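Local coordinates for YceI-like domain protein (Burkholderia cenocepacia BC7, PDB 5IXH), which is a bacterial lipocalin that holds a long polyprenyl diphosphate in its beta barrel and probably captures antibiotics outside the cell, at residues V115-G119 and A120-F124. Residues are numbered along the deposited sequence; the frame is centred on the assembly and turned at random.
Sequences VAQNG and ATQTF. With OTP ((2E,6E,10E,14E,18E,22E,26E)-3,7,11,15,19,23,27,31-octamethyldotriaconta-2,6,10,14,18,22,26,30-octaenyl trihydrogen diphosphate), chain C.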
loop_
_atom_site.group_PDB
_atom_site.type_symbol
_atom_site.label_atom_id
_atom_site.label_comp_id
_atom_site.label_asym_id
_atom_site.label_seq_id
_atom_site.Cartn_x
_atom_site.Cartn_y
_atom_site.Cartn_z
ATOM N N VAL A 115 -5.803 -12.749 -7.939
ATOM C CA VAL A 115 -7.197 -12.360 -8.082
ATOM C C VAL A 115 -8.083 -13.568 -7.961
ATOM O O VAL A 115 -7.790 -14.597 -8.547
ATOM C CB VAL A 115 -7.450 -11.654 -9.440
ATOM C CG1 VAL A 115 -8.910 -11.230 -9.590
ATOM C CG2 VAL A 115 -6.534 -10.455 -9.601
ATOM N N ALA A 116 -9.172 -13.465 -7.207
ATOM C CA ALA A 116 -10.148 -14.531 -7.125
ATOM C C ALA A 116 -11.556 -13.984 -7.305
ATOM O O ALA A 116 -11.848 -12.873 -6.874
ATOM C CB ALA A 116 -10.044 -15.271 -5.801
ATOM N N GLN A 117 -12.433 -14.733 -7.935
ATOM C CA GLN A 117 -13.831 -14.353 -8.024
ATOM C C GLN A 117 -14.674 -15.421 -7.393
ATOM O O GLN A 117 -14.465 -16.603 -7.628
ATOM C CB GLN A 117 -14.260 -14.163 -9.478
ATOM C CG GLN A 117 -15.715 -13.738 -9.605
ATOM C CD GLN A 117 -16.044 -13.174 -10.969
ATOM O OE1 GLN A 117 -15.225 -13.219 -11.887
ATOM N NE2 GLN A 117 -17.251 -12.639 -11.110
ATOM N N ASN A 118 -15.628 -15.002 -6.573
ATOM C CA ASN A 118 -16.642 -15.897 -6.056
ATOM C C ASN A 118 -17.981 -15.184 -6.001
ATOM O O ASN A 118 -18.135 -14.210 -5.262
ATOM C CB ASN A 118 -16.243 -16.427 -4.679
ATOM C CG ASN A 118 -15.023 -17.321 -4.736
ATOM O OD1 ASN A 118 -15.129 -18.514 -5.036
ATOM N ND2 ASN A 118 -13.852 -16.749 -4.461
ATOM N N GLY A 119 -18.921 -15.622 -6.821
ATOM C CA GLY A 119 -20.179 -14.912 -6.954
ATOM C C GLY A 119 -19.919 -13.506 -7.461
ATOM O O GLY A 119 -19.095 -13.292 -8.345
ATOM N N ALA A 120 -20.596 -12.527 -6.863
ATOM C CA ALA A 120 -20.452 -11.142 -7.302
ATOM C C ALA A 120 -19.261 -10.430 -6.647
ATOM O O ALA A 120 -19.145 -9.211 -6.744
ATOM C CB ALA A 120 -21.744 -10.370 -7.035
ATOM N N THR A 121 -18.377 -11.187 -6.002
ATOM C CA THR A 121 -17.237 -10.617 -5.280
ATOM C C THR A 121 -15.912 -10.958 -5.971
ATOM O O THR A 121 -15.696 -12.104 -6.355
ATOM C CB THR A 121 -17.187 -11.171 -3.846
ATOM O OG1 THR A 121 -18.416 -10.865 -3.172
ATOM C CG2 THR A 121 -16.053 -10.571 -3.074
ATOM N N GLN A 122 -15.047 -9.971 -6.125
ATOM C CA GLN A 122 -13.690 -10.160 -6.614
ATOM C C GLN A 122 -12.727 -9.748 -5.518
ATOM O O GLN A 122 -12.881 -8.674 -4.924
ATOM C CB GLN A 122 -13.395 -9.246 -7.801
ATOM C CG GLN A 122 -13.542 -9.827 -9.168
ATOM C CD GLN A 122 -13.142 -8.813 -10.221
ATOM O OE1 GLN A 122 -13.161 -7.603 -9.971
ATOM N NE2 GLN A 122 -12.759 -9.290 -11.386
ATOM N N THR A 123 -11.682 -10.527 -5.282
ATOM C CA THR A 123 -10.670 -10.186 -4.294
ATOM C C THR A 123 -9.298 -10.067 -4.928
ATOM O O THR A 123 -8.956 -10.855 -5.831
ATOM C CB THR A 123 -10.613 -11.196 -3.166
ATOM O OG1 THR A 123 -10.195 -12.451 -3.683
ATOM C CG2 THR A 123 -11.981 -11.348 -2.520
ATOM N N PHE A 124 -8.525 -9.110 -4.449
ATOM C CA PHE A 124 -7.220 -8.765 -4.993
ATOM C C PHE A 124 -6.276 -8.737 -3.828
ATOM O O PHE A 124 -6.438 -7.890 -2.904
ATOM C CB PHE A 124 -7.244 -7.382 -5.643
ATOM C CG PHE A 124 -8.257 -7.244 -6.708
ATOM C CD1 PHE A 124 -9.571 -6.944 -6.420
ATOM C CD2 PHE A 124 -7.922 -7.477 -8.033
ATOM C CE1 PHE A 124 -10.506 -6.846 -7.412
ATOM C CE2 PHE A 124 -8.855 -7.390 -9.027
ATOM C CZ PHE A 124 -10.154 -7.083 -8.728
HETATM O O7 OTP C . 12.717 0.007 21.148
HETATM P P2 OTP C . 12.744 0.924 19.942
HETATM O O5 OTP C . 13.387 2.241 20.317
HETATM O O6 OTP C . 13.529 0.277 18.823
HETATM O O4 OTP C . 11.261 1.190 19.442
HETATM P P1 OTP C . 10.846 2.328 18.414
HETATM O O2 OTP C . 10.633 3.632 19.149
HETATM O O3 OTP C . 11.923 2.502 17.364
HETATM O O1 OTP C . 9.481 1.881 17.736
HETATM C C40 OTP C . 9.326 1.815 16.328
HETATM C C39 OTP C . 7.816 1.697 16.146
HETATM C C37 OTP C . 7.199 1.545 14.938
HETATM C C38 OTP C . 5.674 1.450 14.988
HETATM C C36 OTP C . 7.947 1.483 13.586
HETATM C C35 OTP C . 7.252 2.446 12.601
HETATM C C34 OTP C . 7.368 1.967 11.143
HETATM C C32 OTP C . 6.508 2.482 10.201
HETATM C C33 OTP C . 5.442 3.517 10.581
HETATM C C31 OTP C . 6.611 2.021 8.736
HETATM C C30 OTP C . 6.643 3.254 7.809
HETATM C C29 OTP C . 5.557 2.997 6.758
HETATM C C27 OTP C . 5.809 3.039 5.409
HETATM C C28 OTP C . 7.168 3.359 4.786
HETATM C C26 OTP C . 4.616 2.728 4.503
HETATM C C25 OTP C . 4.533 3.712 3.330
HETATM C C24 OTP C . 3.305 3.131 2.618
HETATM C C22 OTP C . 2.163 3.857 2.425
HETATM C C23 OTP C . 2.005 5.317 2.861
HETATM C C21 OTP C . 1.018 3.139 1.713
HETATM C C20 OTP C . 1.143 3.542 0.244
HETATM C C19 OTP C . 0.395 2.462 -0.545
HETATM C C17 OTP C . -0.526 2.786 -1.518
HETATM C C18 OTP C . -0.829 4.249 -1.847
HETATM C C16 OTP C . -1.269 1.701 -2.317
HETATM C C15 OTP C . -0.990 0.279 -1.795
HETATM C C14 OTP C . -1.460 -0.714 -2.870
HETATM C C12 OTP C . -0.640 -1.030 -3.931
HETATM C C13 OTP C . 0.770 -0.451 -4.099
HETATM C C11 OTP C . -1.107 -2.019 -5.009
HETATM C C10 OTP C . -2.635 -2.066 -5.134
HETATM C C9 OTP C . -2.883 -2.835 -6.442
HETATM C C7 OTP C . -4.118 -2.858 -7.037
HETATM C C8 OTP C . -5.303 -2.115 -6.417
HETATM C C6 OTP C . -4.258 -3.649 -8.351
HETATM C C5 OTP C . -5.526 -4.506 -8.331
HETATM C C4 OTP C . -5.262 -5.623 -9.358
HETATM C C2 OTP C . -5.846 -5.697 -10.601
HETATM C C3 OTP C . -5.459 -6.882 -11.485
HETATM C C1 OTP C . -6.850 -4.666 -11.125
HETATM O O HOH W 1 -13.394 -13.588 -4.273
HETATM O O HOH W 2 -12.131 -12.009 -11.595
#
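With CG1 anti to the backbone N (chi1 -179°), Val115 has its other methyl, CG2, beside that N and anti to the carbonyl carbon, while Phe124 swings CG likewise beside its own N (chi1 -57°). The two residues form a non-hydrogen-bonded pair of a beta hairpin in the YceI lipocalin barrel, which puts both side chains on one face, and these torsions bring CG2 of Val115 to the ring, 3.6 Å from CD2 of Phe124. The ring also meets the bound polyprenyl chain near its hydrocarbon end, where Phe124 CD2 lies 3.5 Å from OTP C4. The hairpin illustrates how a two-residue loop closes an antiparallel pair. Gly119, whose positive phi (61°) suits glycine, and Ala120 occupy the corners of a type II' turn, closed by Thr121 N donating to Asn118 O at 3.1 Å from well above the carbonyl plane. The reciprocal bond, Asn118 N to Thr121 O, is straighter and runs nearly along the C=O axis. Farther from the turn, Ala116 and Thr123 exchange another pair of backbone bonds, the shorter being Thr123 N to Ala116 O at 2.8 Å. On the Val115 face, Gln117 and Gln122 are bridged by a water, weakly at Gln117 OE1, while Gln122 NE2 also donates to Phe35 O. On the opposite face, a second water accepts from Asn118 ND2 at 3.2 Å and gives a weak bond to Ala116 O.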